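Long-range contacts in Tat (Twin-arginine translocation) pathway signal sequence containing protein (Mycobacterium tuberculosis, PDB 5IMU), which is of unknown function, the crystallised C-terminal fragment pairing an alpha/beta part that binds a potassium ion with a bundle of alpha helices: residues 22-27 and 60-65; 49-54 and 188-193; 68-73 and 210-215. One frame throughout, in Å; residues are numbered along the deposited sequence.

How the contacts relate
From the N terminus, helix 6-27 leads into the sheet, and contact 1 closes the first loop when the segment before strand 65-67 returns to the last turns of that helix. Contact 2 starts inside the span that contact 1 closes, at 49-54, and reaches forward to helix 183-199, so it crosses contact 1; their centres are about 17 Å apart. Contact 3 opens just after contact 1 closes and runs from 68-73 to helix 203-216, crossing contact 2. Contacts 2 and 3, centres about 9 Å apart, touch through Trp54 and Trp212 and together tie the alpha/beta part to the helical bundle. Contact 1 stays within the alpha/beta part, on the opposite side of the chain's centre from contact 3.

Contact 1: residues 22-27 and 60-65; sequences DAVARQ and RLPANV. With K (potassium ion), chain B.
Gln27 reaches from the last turns of helix 6-27 to the backbone of Arg60, while Val24 and Ala23, one turn back, take the ring of Pro62. Within the alpha/beta/alpha sandwich, the C-terminal end of this helix packs on the loop that leads into edge strand 65-67, with strand 44-48 beneath. The main bump is a methyl: Val24 CG1 sits over the shallow notch formed by Pro62 CD, 3.7 Å away, and Arg60 O, and the valine and proline side chains cross at about a right angle. That methyl lies anti to the carbonyl carbon of its own residue (chi1 -67°), which aims it at the loop. Leu61 CD2, 4.1 Å from Val24 CG1, forms the third wall of the same hollow. Farther along, Pro62 CG rests on the Ala23 methyl, CB, at 4.0 Å. Leu46 of strand 44-48 touches both Val24 and Leu61, so the sheet backs this apolar patch.

The polar end works differently. The extended Gln27 side chain presents its amide to one residue twice: Arg60 N donates to Gln27 OE1 at 2.8 Å, and Gln27 NE2 donates to Arg60 O. The pair of bonds fixes the amide's rotation, and a further bond from NE2 to Ala23 O, 3.2 Å, ties it back to its own helix. The Arg60 guanidinium leads off to a salt bridge with Asp111. At the far end of the loop, Asn64 O binds the potassium ion, with Thr66 also a ligand. Of the two bonds to Arg60, the one from Gln27 NE2 to Arg60 O is 2.7 Å long and lies in the carbonyl plane, on a lone pair.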
loop_
_atom_site.group_PDB
_atom_site.type_symbol
_atom_site.label_atom_id
_atom_site.label_comp_id
_atom_site.label_asym_id
_atom_site.label_seq_id
_atom_site.Cartn_x
_atom_site.Cartn_y
_atom_site.Cartn_z
ATOM N N ASP A 22 8.113 -11.335 -6.398
ATOM C CA ASP A 22 8.184 -10.992 -7.814
ATOM C C ASP A 22 6.816 -10.617 -8.372
ATOM O O ASP A 22 6.732 -9.859 -9.346
ATOM C CB ASP A 22 8.793 -12.151 -8.602
ATOM C CG ASP A 22 10.247 -12.397 -8.245
ATOM O OD1 ASP A 22 10.849 -11.531 -7.574
ATOM O OD2 ASP A 22 10.792 -13.452 -8.637
ATOM N N ALA A 23 5.738 -11.119 -7.762
ATOM C CA ALA A 23 4.399 -10.793 -8.242
ATOM C C ALA A 23 4.066 -9.323 -8.015
ATOM O O ALA A 23 3.473 -8.673 -8.883
ATOM C CB ALA A 23 3.364 -11.688 -7.561
ATOM N N VAL A 24 4.427 -8.779 -6.851
ATOM C CA VAL A 24 4.193 -7.354 -6.638
ATOM C C VAL A 24 5.287 -6.524 -7.297
ATOM O O VAL A 24 5.030 -5.402 -7.752
ATOM C CB VAL A 24 4.074 -7.027 -5.138
ATOM C CG1 VAL A 24 2.823 -7.663 -4.554
ATOM C CG2 VAL A 24 5.315 -7.477 -4.382
ATOM N N ALA A 25 6.510 -7.058 -7.376
ATOM C CA ALA A 25 7.612 -6.292 -7.946
ATOM C C ALA A 25 7.392 -6.019 -9.428
ATOM O O ALA A 25 7.685 -4.922 -9.910
ATOM C CB ALA A 25 8.936 -7.022 -7.718
ATOM N N ARG A 26 6.866 -6.996 -10.173
ATOM C CA ARG A 26 6.650 -6.739 -11.591
ATOM C C ARG A 26 5.539 -5.722 -11.826
ATOM O O ARG A 26 5.523 -5.075 -12.877
ATOM C CB ARG A 26 6.356 -8.040 -12.346
ATOM C CG ARG A 26 4.987 -8.648 -12.115
ATOM C CD ARG A 26 4.761 -9.796 -13.094
ATOM N NE ARG A 26 5.876 -10.740 -13.081
ATOM C CZ ARG A 26 5.932 -11.817 -12.306
ATOM N NH1 ARG A 26 4.931 -12.096 -11.484
ATOM N NH2 ARG A 26 6.989 -12.619 -12.354
ATOM N N GLN A 27 4.627 -5.550 -10.863
ATOM C CA GLN A 27 3.630 -4.489 -10.963
ATOM C C GLN A 27 4.238 -3.121 -10.678
ATOM O O GLN A 27 3.840 -2.123 -11.290
ATOM C CB GLN A 27 2.468 -4.753 -10.004
ATOM C CG GLN A 27 1.680 -6.016 -10.298
ATOM C CD GLN A 27 0.552 -6.233 -9.307
ATOM O OE1 GLN A 27 -0.474 -5.556 -9.364
ATOM N NE2 GLN A 27 0.741 -7.174 -8.388
ATOM N N ARG A 60 -1.700 -4.809 -6.939
ATOM C CA ARG A 60 -2.603 -5.853 -6.475
ATOM C C ARG A 60 -1.807 -6.931 -5.749
ATOM O O ARG A 60 -0.704 -7.291 -6.169
ATOM C CB ARG A 60 -3.379 -6.460 -7.647
ATOM C CG ARG A 60 -4.097 -5.433 -8.506
ATOM C CD ARG A 60 -5.168 -4.710 -7.710
ATOM N NE ARG A 60 -6.332 -5.556 -7.470
ATOM C CZ ARG A 60 -7.220 -5.349 -6.502
ATOM N NH1 ARG A 60 -7.070 -4.326 -5.671
ATOM N NH2 ARG A 60 -8.253 -6.168 -6.359
ATOM N N LEU A 61 -2.383 -7.446 -4.636
ATOM C CA LEU A 61 -1.662 -8.312 -3.711
ATOM C C LEU A 61 -1.992 -9.781 -3.943
ATOM O O LEU A 61 -3.148 -10.123 -4.221
ATOM C CB LEU A 61 -1.999 -7.944 -2.266
ATOM C CG LEU A 61 -1.529 -6.553 -1.842
ATOM C CD1 LEU A 61 -2.092 -6.176 -0.483
ATOM C CD2 LEU A 61 -0.014 -6.491 -1.828
ATOM N N PRO A 62 -0.992 -10.655 -3.834
ATOM C CA PRO A 62 -1.258 -12.096 -3.897
ATOM C C PRO A 62 -2.131 -12.556 -2.740
ATOM O O PRO A 62 -2.260 -11.890 -1.710
ATOM C CB PRO A 62 0.142 -12.722 -3.820
ATOM C CG PRO A 62 1.057 -11.658 -4.303
ATOM C CD PRO A 62 0.451 -10.360 -3.849
ATOM N N ALA A 63 -2.740 -13.723 -2.930
ATOM C CA ALA A 63 -3.619 -14.287 -1.917
ATOM C C ALA A 63 -2.860 -14.575 -0.626
ATOM O O ALA A 63 -1.683 -14.947 -0.644
ATOM C CB ALA A 63 -4.266 -15.569 -2.447
ATOM N N ASN A 64 -3.546 -14.366 0.499
ATOM C CA ASN A 64 -3.109 -14.820 1.817
ATOM C C ASN A 64 -1.833 -14.136 2.299
ATOM O O ASN A 64 -1.018 -14.758 2.984
ATOM C CB ASN A 64 -2.918 -16.341 1.848
ATOM C CG ASN A 64 -4.062 -17.086 1.193
ATOM O OD1 ASN A 64 -3.848 -18.010 0.409
ATOM N ND2 ASN A 64 -5.286 -16.685 1.508
ATOM N N VAL A 65 -1.632 -12.865 1.974
ATOM C CA VAL A 65 -0.515 -12.118 2.544
ATOM C C VAL A 65 -1.042 -11.219 3.654
ATOM O O VAL A 65 -2.207 -10.804 3.655
ATOM C CB VAL A 65 0.258 -11.297 1.487
ATOM C CG1 VAL A 65 0.814 -12.209 0.403
ATOM C CG2 VAL A 65 -0.620 -10.203 0.892
HETATM K K K B . -0.551 -14.332 5.852
HETATM O O HOH W 1 -2.427 -16.191 7.196
#

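Contact 2: residues 49-54 and 188-193; sequences DLAGGW and DWMLLA
Trp54 turns the edge of its six-membered ring onto the face of Trp189, a T-shaped pair with planes at 80° and centroids 5.2 Å apart. Trp54 CH2 stands over the Trp189 ring, 3.7 Å from Trp189 CD2. This is the tight part of the contact, and Met190 completes it: its methyl, CE, sits over one face of the indole, 3.4 Å from Trp54 CG, in a CH-pi contact with the five-membered ring. The sulfur, SD, stands above the same ring at a greater distance, 4.5 Å from its centroid, a Met-aromatic contact. The extended Met190 chain, chi2 168° and chi3 172°, runs along the indole face, in the direction opposite to the Trp54 side chain, and its CG also reaches Trp54 CE2 at 3.7 Å.

Packing thins toward the turn. Leu50 CD2 meets Trp189 CZ3 at 3.9 Å, the two side chains crossing at about a right angle, and Ala51 CB only grazes Met190 CE at 4.0 Å. Ala51, which opens the type I' turn that runs to Trp54, is on the partly exposed side. After the turn, Trp54 points to the helices, where the rings of Tyr208, His209 and Trp212 on helix 203-216 also meet it.

No hydrogen bond crosses between the two segments. The indole N-H, Trp54 NE1, is satisfied by His209 ND1 instead. The chemistry is therefore that of a core joint between the alpha/beta part and the helical bundle, cohesive through aromatic, sulfur and methyl contacts, with its polar ties made to neighbouring residues.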
loop_
_atom_site.group_PDB
_atom_site.type_symbol
_atom_site.label_atom_id
_atom_site.label_comp_id
_atom_site.label_asym_id
_atom_site.label_seq_id
_atom_site.Cartn_x
_atom_site.Cartn_y
_atom_site.Cartn_z
ATOM N N ASP A 49 9.378 -0.443 1.530
ATOM C CA ASP A 49 9.861 0.650 2.363
ATOM C C ASP A 49 9.423 2.016 1.848
ATOM O O ASP A 49 9.981 3.037 2.269
ATOM C CB ASP A 49 11.386 0.587 2.497
ATOM C CG ASP A 49 12.108 0.765 1.171
ATOM O OD1 ASP A 49 11.449 0.766 0.109
ATOM O OD2 ASP A 49 13.349 0.905 1.194
ATOM N N LEU A 50 8.434 2.052 0.951
ATOM C CA LEU A 50 7.945 3.321 0.419
ATOM C C LEU A 50 7.448 4.236 1.533
ATOM O O LEU A 50 7.749 5.436 1.541
ATOM C CB LEU A 50 6.835 3.064 -0.601
ATOM C CG LEU A 50 6.156 4.269 -1.260
ATOM C CD1 LEU A 50 7.140 5.067 -2.107
ATOM C CD2 LEU A 50 4.965 3.821 -2.097
ATOM N N ALA A 51 6.697 3.688 2.490
ATOM C CA ALA A 51 6.146 4.499 3.570
ATOM C C ALA A 51 5.755 3.664 4.783
ATOM O O ALA A 51 4.574 3.590 5.135
ATOM C CB ALA A 51 4.935 5.292 3.070
ATOM N N GLY A 52 6.737 3.030 5.426
ATOM C CA GLY A 52 6.532 2.378 6.708
ATOM C C GLY A 52 5.676 1.132 6.704
ATOM O O GLY A 52 5.285 0.669 7.780
ATOM N N GLY A 53 5.376 0.564 5.540
ATOM C CA GLY A 53 4.535 -0.618 5.441
ATOM C C GLY A 53 3.275 -0.426 4.625
ATOM O O GLY A 53 2.563 -1.409 4.362
ATOM N N TRP A 54 2.967 0.804 4.227
ATOM C CA TRP A 54 1.832 1.070 3.357
ATOM C C TRP A 54 2.080 0.474 1.975
ATOM O O TRP A 54 3.207 0.482 1.472
ATOM C CB TRP A 54 1.614 2.582 3.271
ATOM C CG TRP A 54 0.496 3.049 2.394
ATOM C CD1 TRP A 54 -0.842 2.962 2.650
ATOM C CD2 TRP A 54 0.622 3.735 1.141
ATOM N NE1 TRP A 54 -1.557 3.531 1.620
ATOM C CE2 TRP A 54 -0.681 4.014 0.683
ATOM C CE3 TRP A 54 1.712 4.132 0.360
ATOM C CZ2 TRP A 54 -0.925 4.672 -0.526
ATOM C CZ3 TRP A 54 1.470 4.783 -0.840
ATOM C CH2 TRP A 54 0.164 5.046 -1.271
ATOM N N ASP A 188 -0.287 13.029 0.627
ATOM C CA ASP A 188 -1.268 13.465 -0.365
ATOM C C ASP A 188 -1.780 12.285 -1.184
ATOM O O ASP A 188 -2.984 12.161 -1.433
ATOM C CB ASP A 188 -0.651 14.524 -1.277
ATOM C CG ASP A 188 -0.455 15.857 -0.579
ATOM O OD1 ASP A 188 -0.650 15.925 0.653
ATOM O OD2 ASP A 188 -0.100 16.841 -1.264
ATOM N N TRP A 189 -0.865 11.419 -1.627
ATOM C CA TRP A 189 -1.239 10.196 -2.333
ATOM C C TRP A 189 -2.239 9.376 -1.523
ATOM O O TRP A 189 -3.235 8.879 -2.059
ATOM C CB TRP A 189 0.031 9.390 -2.626
ATOM C CG TRP A 189 -0.102 8.239 -3.582
ATOM C CD1 TRP A 189 -1.236 7.796 -4.203
ATOM C CD2 TRP A 189 0.957 7.379 -4.018
ATOM N NE1 TRP A 189 -0.944 6.713 -5.001
ATOM C CE2 TRP A 189 0.396 6.438 -4.904
ATOM C CE3 TRP A 189 2.328 7.316 -3.745
ATOM C CZ2 TRP A 189 1.159 5.444 -5.517
ATOM C CZ3 TRP A 189 3.081 6.332 -4.356
ATOM C CH2 TRP A 189 2.496 5.410 -5.232
ATOM N N MET A 190 -1.995 9.249 -0.214
ATOM C CA MET A 190 -2.878 8.458 0.638
ATOM C C MET A 190 -4.263 9.089 0.755
ATOM O O MET A 190 -5.278 8.386 0.676
ATOM C CB MET A 190 -2.255 8.290 2.024
ATOM C CG MET A 190 -1.008 7.418 2.055
ATOM S SD MET A 190 -0.128 7.547 3.624
ATOM C CE MET A 190 1.109 6.268 3.427
ATOM N N LEU A 191 -4.325 10.410 0.956
ATOM C CA LEU A 191 -5.619 11.074 1.087
ATOM C C LEU A 191 -6.425 10.985 -0.203
ATOM O O LEU A 191 -7.638 10.743 -0.169
ATOM C CB LEU A 191 -5.427 12.537 1.488
ATOM C CG LEU A 191 -5.427 12.884 2.979
ATOM C CD1 LEU A 191 -5.352 14.394 3.167
ATOM C CD2 LEU A 191 -6.647 12.310 3.685
ATOM N N LEU A 192 -5.774 11.189 -1.350
ATOM C CA LEU A 192 -6.477 11.051 -2.621
ATOM C C LEU A 192 -6.959 9.620 -2.831
ATOM O O LEU A 192 -8.056 9.398 -3.359
ATOM C CB LEU A 192 -5.571 11.487 -3.771
ATOM C CG LEU A 192 -5.073 12.934 -3.746
ATOM C CD1 LEU A 192 -4.022 13.162 -4.825
ATOM C CD2 LEU A 192 -6.229 13.912 -3.906
ATOM N N ALA A 193 -6.152 8.637 -2.420
ATOM C CA ALA A 193 -6.548 7.239 -2.555
ATOM C C ALA A 193 -7.768 6.928 -1.698
ATOM O O ALA A 193 -8.631 6.137 -2.096
ATOM C CB ALA A 193 -5.384 6.321 -2.181
#

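Contact 3: residues 68-73 and 210-215; sequences LEPTAR and LAWYAV
The indole of Trp212 carries Pro70 on one face: Pro70 CA lies over the six-membered ring, 3.8 Å from its centroid and 14° off the normal, a CH-pi contact, and Pro70 CB sits 3.8 Å from Trp212 CE2. At the ring's edge, in its plane, are Leu68 O, 3.3 Å from Trp212 CZ2, and a water. That water donates to Leu68 O and accepts from Trp212 NE1 at 2.9 Å, bridging loop and indole along the rim.

A second flat group, the Arg73 guanidinium, lies between Leu68 CB over one face and, more distantly, Thr71 CB over the other, both toward the rim. Glu69 O lies in the guanidinium plane, gripped end-on by NH1 and NH2, with NH1 2.9 Å from Glu69 O and nearly in line with its C=O bond. The guanidinium and indole planes are 33° apart, and NH1 also lies 3.7 Å from Trp212 CH2. The straight arginine chain, chi2 -178°, spans the turn of the loop from Arg73 back to Glu69, which puts the guanidinium beside the Glu69 carbonyl. The same NH1 makes a weak hydrogen bond to Gly52 O.

Val215, one turn along, sets CG1 against Pro70 O at 3.7 Å, while Ala211 CB meets Pro70 CG loosely, at 4.3 Å. Here the loop is open to solvent, with Glu69, Thr71 and Ala72 exposed. On the face away from Pro70 the Trp54 ring meets the indole; the Tyr208 ring also touches it. The arrangement is a proline-on-tryptophan CH-pi contact, joining the loop after strand 65-67 to helix 203-216 at the seam between the alpha/beta part and the helical bundle.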
loop_
_atom_site.group_PDB
_atom_site.type_symbol
_atom_site.label_atom_id
_atom_site.label_comp_id
_atom_site.label_asym_id
_atom_site.label_seq_id
_atom_site.Cartn_x
_atom_site.Cartn_y
_atom_site.Cartn_z
ATOM N N LEU A 68 1.968 -5.072 7.452
ATOM C CA LEU A 68 2.291 -4.389 8.696
ATOM C C LEU A 68 1.128 -3.501 9.114
ATOM O O LEU A 68 0.486 -2.856 8.281
ATOM C CB LEU A 68 3.559 -3.543 8.541
ATOM C CG LEU A 68 4.911 -4.232 8.354
ATOM C CD1 LEU A 68 5.981 -3.196 8.043
ATOM C CD2 LEU A 68 5.287 -5.037 9.588
ATOM N N GLU A 69 0.850 -3.476 10.412
ATOM C CA GLU A 69 -0.214 -2.629 10.914
ATOM C C GLU A 69 0.232 -1.167 10.907
ATOM O O GLU A 69 1.428 -0.874 11.004
ATOM C CB GLU A 69 -0.615 -3.060 12.324
ATOM C CG GLU A 69 -1.247 -4.445 12.365
ATOM C CD GLU A 69 -1.763 -4.817 13.738
ATOM O OE1 GLU A 69 -1.043 -4.584 14.731
ATOM O OE2 GLU A 69 -2.894 -5.341 13.824
ATOM N N PRO A 70 -0.709 -0.224 10.769
ATOM C CA PRO A 70 -0.320 1.190 10.720
ATOM C C PRO A 70 0.161 1.708 12.065
ATOM O O PRO A 70 -0.637 1.995 12.963
ATOM C CB PRO A 70 -1.604 1.897 10.268
ATOM C CG PRO A 70 -2.698 0.995 10.706
ATOM C CD PRO A 70 -2.160 -0.405 10.593
ATOM N N THR A 71 1.478 1.811 12.206
ATOM C CA THR A 71 2.120 2.432 13.353
ATOM C C THR A 71 3.323 3.203 12.832
ATOM O O THR A 71 3.888 2.856 11.791
ATOM C CB THR A 71 2.543 1.384 14.400
ATOM O OG1 THR A 71 1.387 0.666 14.848
ATOM C CG2 THR A 71 3.204 2.038 15.609
ATOM N N ALA A 72 3.688 4.273 13.537
ATOM C CA ALA A 72 4.857 5.053 13.156
ATOM C C ALA A 72 6.107 4.182 13.173
ATOM O O ALA A 72 6.413 3.528 14.174
ATOM C CB ALA A 72 5.028 6.244 14.098
ATOM N N ARG A 73 6.820 4.164 12.050
ATOM C CA ARG A 73 8.072 3.436 11.925
ATOM C C ARG A 73 9.133 4.368 11.364
ATOM O O ARG A 73 8.831 5.287 10.597
ATOM C CB ARG A 73 7.921 2.201 11.034
ATOM C CG ARG A 73 7.149 1.090 11.711
ATOM C CD ARG A 73 7.036 -0.150 10.849
ATOM N NE ARG A 73 6.119 -1.106 11.459
ATOM C CZ ARG A 73 4.803 -1.105 11.267
ATOM N NH1 ARG A 73 4.250 -0.203 10.468
ATOM N NH2 ARG A 73 4.041 -2.004 11.872
ATOM N N LEU A 210 -6.846 6.102 5.020
ATOM C CA LEU A 210 -6.953 7.161 6.021
ATOM C C LEU A 210 -6.147 6.824 7.270
ATOM O O LEU A 210 -5.496 7.703 7.850
ATOM C CB LEU A 210 -8.419 7.395 6.385
ATOM C CG LEU A 210 -8.915 8.832 6.580
ATOM C CD1 LEU A 210 -9.936 8.894 7.710
ATOM C CD2 LEU A 210 -7.777 9.817 6.817
ATOM N N ALA A 211 -6.188 5.564 7.708
ATOM C CA ALA A 211 -5.405 5.162 8.872
ATOM C C ALA A 211 -3.914 5.335 8.617
ATOM O O ALA A 211 -3.179 5.826 9.483
ATOM C CB ALA A 211 -5.721 3.713 9.246
ATOM N N TRP A 212 -3.450 4.947 7.429
ATOM C CA TRP A 212 -2.037 5.108 7.109
ATOM C C TRP A 212 -1.658 6.573 6.941
ATOM O O TRP A 212 -0.510 6.947 7.208
ATOM C CB TRP A 212 -1.691 4.315 5.852
ATOM C CG TRP A 212 -1.319 2.899 6.160
ATOM C CD1 TRP A 212 -2.101 1.791 6.013
ATOM C CD2 TRP A 212 -0.069 2.445 6.691
ATOM N NE1 TRP A 212 -1.409 0.670 6.413
ATOM C CE2 TRP A 212 -0.159 1.046 6.834
ATOM C CE3 TRP A 212 1.119 3.086 7.054
ATOM C CZ2 TRP A 212 0.896 0.277 7.325
ATOM C CZ3 TRP A 212 2.165 2.322 7.542
ATOM C CH2 TRP A 212 2.048 0.933 7.673
ATOM N N TYR A 213 -2.596 7.414 6.501
ATOM C CA TYR A 213 -2.311 8.843 6.415
ATOM C C TYR A 213 -1.974 9.417 7.787
ATOM O O TYR A 213 -1.075 10.256 7.912
ATOM C CB TYR A 213 -3.499 9.590 5.803
ATOM C CG TYR A 213 -3.304 11.093 5.769
ATOM C CD1 TYR A 213 -2.578 11.691 4.750
ATOM C CD2 TYR A 213 -3.837 11.907 6.762
ATOM C CE1 TYR A 213 -2.389 13.061 4.716
ATOM C CE2 TYR A 213 -3.652 13.279 6.737
ATOM C CZ TYR A 213 -2.929 13.850 5.711
ATOM O OH TYR A 213 -2.747 15.212 5.685
ATOM N N ALA A 214 -2.682 8.969 8.828
ATOM C CA ALA A 214 -2.493 9.535 10.161
ATOM C C ALA A 214 -1.101 9.238 10.705
ATOM O O ALA A 214 -0.448 10.123 11.270
ATOM C CB ALA A 214 -3.563 9.002 11.114
ATOM N N VAL A 215 -0.633 7.997 10.557
ATOM C CA VAL A 215 0.698 7.659 11.052
ATOM C C VAL A 215 1.792 8.219 10.154
ATOM O O VAL A 215 2.908 8.465 10.630
ATOM C CB VAL A 215 0.872 6.138 11.206
ATOM C CG1 VAL A 215 -0.133 5.589 12.208
ATOM C CG2 VAL A 215 0.742 5.434 9.859
HETATM O O HOH W 2 -1.679 -2.141 6.974
#